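Local coordinates for putative glycosyltransferase (GalT1) (Streptococcus parasanguinis, PDB 4PHR), which probably transfers a sugar from a UDP-linked donor, this chain being the GT-D-fold glycosyltransferase domain of a longer protein, at residues Ala154-Val166 / Gly227-Gly239. Residues are numbered along the deposited sequence; the frame is centred on the assembly and turned at random.
With UDP (uridine-5'-diphosphate), chain B.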
loop_
_atom_site.group_PDB
_atom_site.type_symbol
_atom_site.label_atom_id
_atom_site.label_comp_id
_atom_site.label_asym_id
_atom_site.label_seq_id
_atom_site.Cartn_x
_atom_site.Cartn_y
_atom_site.Cartn_z
ATOM N N ALA A 154 -0.702 13.953 -5.629
ATOM C CA ALA A 154 0.170 15.065 -5.982
ATOM C C ALA A 154 1.374 15.258 -5.058
ATOM O O ALA A 154 2.382 15.835 -5.473
ATOM C CB ALA A 154 -0.642 16.356 -6.083
ATOM N N THR A 155 1.270 14.815 -3.809
ATOM C CA THR A 155 2.391 14.931 -2.868
ATOM C C THR A 155 3.207 13.634 -2.735
ATOM O O THR A 155 4.269 13.629 -2.109
ATOM C CB THR A 155 1.929 15.392 -1.460
ATOM O OG1 THR A 155 1.022 14.425 -0.902
ATOM C CG2 THR A 155 1.249 16.746 -1.541
ATOM N N SER A 156 2.723 12.543 -3.317
ATOM C CA SER A 156 3.351 11.225 -3.159
ATOM C C SER A 156 4.775 11.198 -3.724
ATOM O O SER A 156 5.723 10.769 -3.055
ATOM C CB SER A 156 2.508 10.145 -3.842
ATOM O OG SER A 156 1.210 10.070 -3.284
ATOM N N ARG A 157 4.915 11.641 -4.968
ATOM C CA ARG A 157 6.221 11.755 -5.625
ATOM C C ARG A 157 7.101 10.523 -5.403
ATOM O O ARG A 157 8.280 10.609 -5.024
ATOM C CB ARG A 157 6.892 13.056 -5.202
ATOM C CG ARG A 157 6.010 14.233 -5.588
ATOM C CD ARG A 157 6.556 15.577 -5.224
ATOM N NE ARG A 157 5.692 16.599 -5.808
ATOM C CZ ARG A 157 6.123 17.608 -6.553
ATOM N NH1 ARG A 157 7.418 17.748 -6.790
ATOM N NH2 ARG A 157 5.259 18.482 -7.049
ATOM N N SER A 158 6.515 9.365 -5.672
ATOM C CA SER A 158 7.170 8.100 -5.383
ATOM C C SER A 158 8.399 7.936 -6.267
ATOM O O SER A 158 8.321 8.029 -7.496
ATOM C CB SER A 158 6.200 6.929 -5.589
ATOM O OG SER A 158 5.081 7.014 -4.713
ATOM N N GLY A 159 9.539 7.696 -5.630
ATOM C CA GLY A 159 10.785 7.512 -6.345
ATOM C C GLY A 159 11.459 8.806 -6.755
ATOM O O GLY A 159 12.567 8.790 -7.272
ATOM N N VAL A 160 10.811 9.938 -6.506
ATOM C CA VAL A 160 11.370 11.211 -6.941
ATOM C C VAL A 160 12.510 11.621 -6.015
ATOM O O VAL A 160 12.341 11.714 -4.802
ATOM C CB VAL A 160 10.302 12.315 -7.019
ATOM C CG1 VAL A 160 10.944 13.644 -7.400
ATOM C CG2 VAL A 160 9.229 11.924 -8.026
ATOM N N GLY A 161 13.678 11.847 -6.598
ATOM C CA GLY A 161 14.857 12.177 -5.821
ATOM C C GLY A 161 15.571 10.988 -5.201
ATOM O O GLY A 161 16.474 11.167 -4.394
ATOM N N ASN A 162 15.161 9.775 -5.560
ATOM C CA ASN A 162 15.868 8.576 -5.118
ATOM C C ASN A 162 15.926 7.561 -6.260
ATOM O O ASN A 162 15.365 7.804 -7.333
ATOM C CB ASN A 162 15.251 7.984 -3.831
ATOM C CG ASN A 162 13.826 7.500 -4.022
ATOM O OD1 ASN A 162 13.563 6.639 -4.853
ATOM N ND2 ASN A 162 12.907 8.016 -3.210
ATOM N N ASP A 163 16.582 6.426 -6.041
ATOM C CA ASP A 163 16.784 5.447 -7.114
ATOM C C ASP A 163 15.824 4.256 -7.068
ATOM O O ASP A 163 16.071 3.225 -7.690
ATOM C CB ASP A 163 18.245 4.966 -7.159
ATOM C CG ASP A 163 18.647 4.175 -5.926
ATOM O OD1 ASP A 163 17.787 3.941 -5.053
ATOM O OD2 ASP A 163 19.824 3.765 -5.840
ATOM N N LEU A 164 14.713 4.399 -6.354
ATOM C CA LEU A 164 13.783 3.279 -6.199
ATOM C C LEU A 164 13.362 2.636 -7.529
ATOM O O LEU A 164 13.346 1.411 -7.658
ATOM C CB LEU A 164 12.549 3.720 -5.416
ATOM C CG LEU A 164 11.509 2.647 -5.083
ATOM C CD1 LEU A 164 12.129 1.519 -4.257
ATOM C CD2 LEU A 164 10.356 3.294 -4.345
ATOM N N PHE A 165 13.032 3.463 -8.516
ATOM C CA PHE A 165 12.554 2.965 -9.804
ATOM C C PHE A 165 13.569 3.114 -10.939
ATOM O O PHE A 165 13.190 3.104 -12.111
ATOM C CB PHE A 165 11.251 3.681 -10.203
ATOM C CG PHE A 165 10.131 3.508 -9.212
ATOM C CD1 PHE A 165 9.636 2.256 -8.924
ATOM C CD2 PHE A 165 9.574 4.600 -8.584
ATOM C CE1 PHE A 165 8.615 2.089 -8.012
ATOM C CE2 PHE A 165 8.535 4.446 -7.671
ATOM C CZ PHE A 165 8.059 3.190 -7.388
ATOM N N VAL A 166 14.852 3.225 -10.613
ATOM C CA VAL A 166 15.850 3.527 -11.643
ATOM C C VAL A 166 15.899 2.479 -12.759
ATOM O O VAL A 166 16.179 2.804 -13.917
ATOM C CB VAL A 166 17.265 3.753 -11.042
ATOM C CG1 VAL A 166 17.865 2.451 -10.530
ATOM C CG2 VAL A 166 18.180 4.384 -12.081
ATOM N N GLY A 227 1.266 1.764 -1.744
ATOM C CA GLY A 227 1.107 2.659 -0.609
ATOM C C GLY A 227 2.303 3.541 -0.300
ATOM O O GLY A 227 2.753 4.310 -1.148
ATOM N N HIS A 228 2.814 3.418 0.925
ATOM C CA HIS A 228 3.872 4.294 1.456
ATOM C C HIS A 228 5.303 3.807 1.192
ATOM O O HIS A 228 6.242 4.182 1.914
ATOM C CB HIS A 228 3.653 4.522 2.956
ATOM C CG HIS A 228 2.679 5.618 3.263
ATOM N ND1 HIS A 228 1.577 5.435 4.069
ATOM C CD2 HIS A 228 2.661 6.920 2.890
ATOM C CE1 HIS A 228 0.922 6.578 4.184
ATOM N NE2 HIS A 228 1.561 7.497 3.481
ATOM N N ILE A 229 5.486 2.978 0.168
ATOM C CA ILE A 229 6.809 2.412 -0.097
ATOM C C ILE A 229 7.900 3.490 -0.201
ATOM O O ILE A 229 9.028 3.291 0.251
ATOM C CB ILE A 229 6.823 1.502 -1.364
ATOM C CG1 ILE A 229 8.159 0.769 -1.469
ATOM C CG2 ILE A 229 6.508 2.298 -2.628
ATOM C CD1 ILE A 229 8.423 -0.137 -0.286
ATOM N N ASP A 230 7.575 4.649 -0.767
ATOM C CA ASP A 230 8.594 5.678 -0.934
ATOM C C ASP A 230 9.149 6.200 0.392
ATOM O O ASP A 230 10.360 6.402 0.524
ATOM C CB ASP A 230 8.084 6.860 -1.759
ATOM C CG ASP A 230 9.151 7.921 -1.952
ATOM O OD1 ASP A 230 9.939 7.810 -2.922
ATOM O OD2 ASP A 230 9.213 8.858 -1.122
ATOM N N SER A 231 8.265 6.451 1.358
ATOM C CA SER A 231 8.705 6.928 2.668
ATOM C C SER A 231 9.632 5.915 3.306
ATOM O O SER A 231 10.674 6.276 3.864
ATOM C CB SER A 231 7.515 7.151 3.606
ATOM O OG SER A 231 6.692 8.204 3.151
ATOM N N GLU A 232 9.235 4.644 3.247
ATOM C CA GLU A 232 10.023 3.574 3.850
ATOM C C GLU A 232 11.393 3.466 3.177
ATOM O O GLU A 232 12.421 3.288 3.844
ATOM C CB GLU A 232 9.256 2.256 3.777
ATOM C CG GLU A 232 8.047 2.223 4.719
ATOM C CD GLU A 232 8.365 1.591 6.067
ATOM O OE1 GLU A 232 9.538 1.230 6.305
ATOM O OE2 GLU A 232 7.437 1.447 6.894
ATOM N N TYR A 233 11.425 3.607 1.856
ATOM C CA TYR A 233 12.688 3.536 1.144
ATOM C C TYR A 233 13.588 4.712 1.522
ATOM O O TYR A 233 14.786 4.542 1.717
ATOM C CB TYR A 233 12.465 3.479 -0.371
ATOM C CG TYR A 233 13.728 3.186 -1.141
ATOM C CD1 TYR A 233 14.398 1.980 -0.974
ATOM C CD2 TYR A 233 14.264 4.118 -2.023
ATOM C CE1 TYR A 233 15.571 1.709 -1.673
ATOM C CE2 TYR A 233 15.432 3.852 -2.726
ATOM C CZ TYR A 233 16.071 2.643 -2.550
ATOM O OH TYR A 233 17.238 2.382 -3.244
ATOM N N GLU A 234 13.016 5.907 1.632
ATOM C CA GLU A 234 13.805 7.076 2.029
ATOM C C GLU A 234 14.377 6.892 3.436
ATOM O O GLU A 234 15.544 7.187 3.690
ATOM C CB GLU A 234 12.955 8.349 1.979
ATOM C CG GLU A 234 12.549 8.785 0.580
ATOM C CD GLU A 234 13.515 9.757 -0.042
ATOM O OE1 GLU A 234 14.490 10.145 0.632
ATOM O OE2 GLU A 234 13.292 10.134 -1.209
ATOM N N TRP A 235 13.555 6.392 4.356
ATOM C CA TRP A 235 14.032 6.148 5.717
ATOM C C TRP A 235 15.158 5.105 5.719
ATOM O O TRP A 235 16.169 5.262 6.408
ATOM C CB TRP A 235 12.877 5.687 6.605
ATOM C CG TRP A 235 11.910 6.767 6.954
ATOM C CD1 TRP A 235 12.184 8.097 7.112
ATOM C CD2 TRP A 235 10.506 6.616 7.209
ATOM N NE1 TRP A 235 11.044 8.777 7.456
ATOM C CE2 TRP A 235 9.997 7.893 7.514
ATOM C CE3 TRP A 235 9.626 5.525 7.197
ATOM C CZ2 TRP A 235 8.655 8.112 7.807
ATOM C CZ3 TRP A 235 8.288 5.744 7.493
ATOM C CH2 TRP A 235 7.817 7.030 7.796
ATOM N N TYR A 236 14.974 4.047 4.937
ATOM C CA TYR A 236 15.979 3.001 4.797
ATOM C C TYR A 236 17.308 3.552 4.248
ATOM O O TYR A 236 18.386 3.237 4.765
ATOM C CB TYR A 236 15.436 1.871 3.913
ATOM C CG TYR A 236 16.486 0.985 3.294
ATOM C CD1 TYR A 236 16.870 1.154 1.969
ATOM C CD2 TYR A 236 17.096 -0.024 4.032
ATOM C CE1 TYR A 236 17.836 0.347 1.398
ATOM C CE2 TYR A 236 18.063 -0.836 3.468
ATOM C CZ TYR A 236 18.427 -0.646 2.150
ATOM O OH TYR A 236 19.385 -1.454 1.580
ATOM N N GLU A 237 17.238 4.400 3.224
ATOM C CA GLU A 237 18.449 4.907 2.578
ATOM C C GLU A 237 19.230 5.835 3.501
ATOM O O GLU A 237 20.452 5.966 3.372
ATOM C CB GLU A 237 18.113 5.637 1.275
ATOM C CG GLU A 237 17.615 4.745 0.155
ATOM C CD GLU A 237 18.732 4.026 -0.567
ATOM O OE1 GLU A 237 19.159 4.508 -1.638
ATOM O OE2 GLU A 237 19.185 2.978 -0.067
ATOM N N MET A 238 18.530 6.498 4.416
ATOM C CA MET A 238 19.210 7.397 5.347
ATOM C C MET A 238 19.547 6.722 6.677
ATOM O O MET A 238 20.133 7.345 7.565
ATOM C CB MET A 238 18.403 8.687 5.561
ATOM C CG MET A 238 17.133 8.516 6.379
ATOM S SD MET A 238 16.071 9.980 6.341
ATOM C CE MET A 238 17.294 11.277 6.381
ATOM N N GLY A 239 19.190 5.444 6.808
ATOM C CA GLY A 239 19.443 4.705 8.032
ATOM C C GLY A 239 18.667 5.249 9.215
ATOM O O GLY A 239 19.121 5.172 10.362
HETATM N N1 UDP B . -2.859 9.078 -1.043
HETATM C C2 UDP B . -3.231 9.969 -2.020
HETATM N N3 UDP B . -4.542 10.368 -2.117
HETATM C C4 UDP B . -5.489 9.880 -1.250
HETATM C C5 UDP B . -5.117 8.971 -0.259
HETATM C C6 UDP B . -3.764 8.701 -0.092
HETATM O O2 UDP B . -2.395 10.435 -2.793
HETATM O O4 UDP B . -6.660 10.247 -1.397
HETATM C "C1'" UDP B . -1.467 8.604 -1.012
HETATM C "C2'" UDP B . -0.523 9.127 0.038
HETATM O "O2'" UDP B . -0.013 10.390 -0.336
HETATM C "C3'" UDP B . 0.540 8.051 0.019
HETATM C "C4'" UDP B . -0.258 6.790 -0.266
HETATM O "O4'" UDP B . -1.534 7.217 -0.750
HETATM O "O3'" UDP B . 1.431 8.270 -1.052
HETATM C "C5'" UDP B . -0.416 5.920 0.975
HETATM O "O5'" UDP B . -1.237 4.807 0.648
HETATM P PA UDP B . -1.646 3.694 1.737
HETATM O O1A UDP B . -2.507 4.306 2.767
HETATM O O2A UDP B . -2.232 2.569 0.971
HETATM O O3A UDP B . -0.205 3.332 2.383
HETATM P PB UDP B . 0.283 2.194 3.442
HETATM O O1B UDP B . 0.509 2.915 4.729
HETATM O O2B UDP B . 1.550 1.699 2.853
HETATM O O3B UDP B . -0.785 1.152 3.566
HETATM O O HOH W 1 5.022 5.704 -1.959
HETATM O O HOH W 2 13.728 12.572 -2.401
HETATM O O HOH W 3 16.615 10.885 -1.320
HETATM O O HOH W 4 18.355 6.704 -3.569
HETATM O O HOH W 5 20.346 1.432 -4.276
#
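The ring of Tyr233 carries Leu164 on one face, with CD1 of Leu164 3.9 Å from the ring centroid and 13° off the normal, a CH-pi contact; CG of Glu237, one turn further along the same helix, lies over the opposite face, nearer the rim. At the ring edge, Tyr233 OH donates a very short bond of 2.5 Å to Asp163 OD1, and Lys140 NZ of helix 132-140 is also hydrogen-bonded to this hydroxyl. The His228 ring has UDP C5' over one face and UDP O1B at its edge, in plane. In this GT-D fold the loop after strand 147-153 thus packs along helix 229-238. An Asx turn shapes the loop: Asn162 OD1 accepts from Leu164 N on a lone pair. With CG held between backbone N and carbonyl carbon (chi1 64°), the amide presents ND2 to the helix, where it donates to Glu234 OE2 (2.9 Å) and Asp230 OD1 (3.0 Å), both acceptors within 3° of its plane; these two bonds and the one to OD1 together hold the amide's rotation. Lys249 NZ forms salt bridges with Asp230 OD2 and Glu234 OE2, probably balancing their charge. Both segments also reach UDP: from the loop, Ser156 OG is hydrogen-bonded to UDP O3' (2.9 Å); from the helix start, N-cap His228 donates its backbone N-H to UDP O2B (2.9 Å) and ND1 to UDP O1B (2.8 Å). Between these ends, Asp230 OD1 takes Gly159 N at 2.7 Å from the face of its carboxylate opposite to that met by Asn162 ND2.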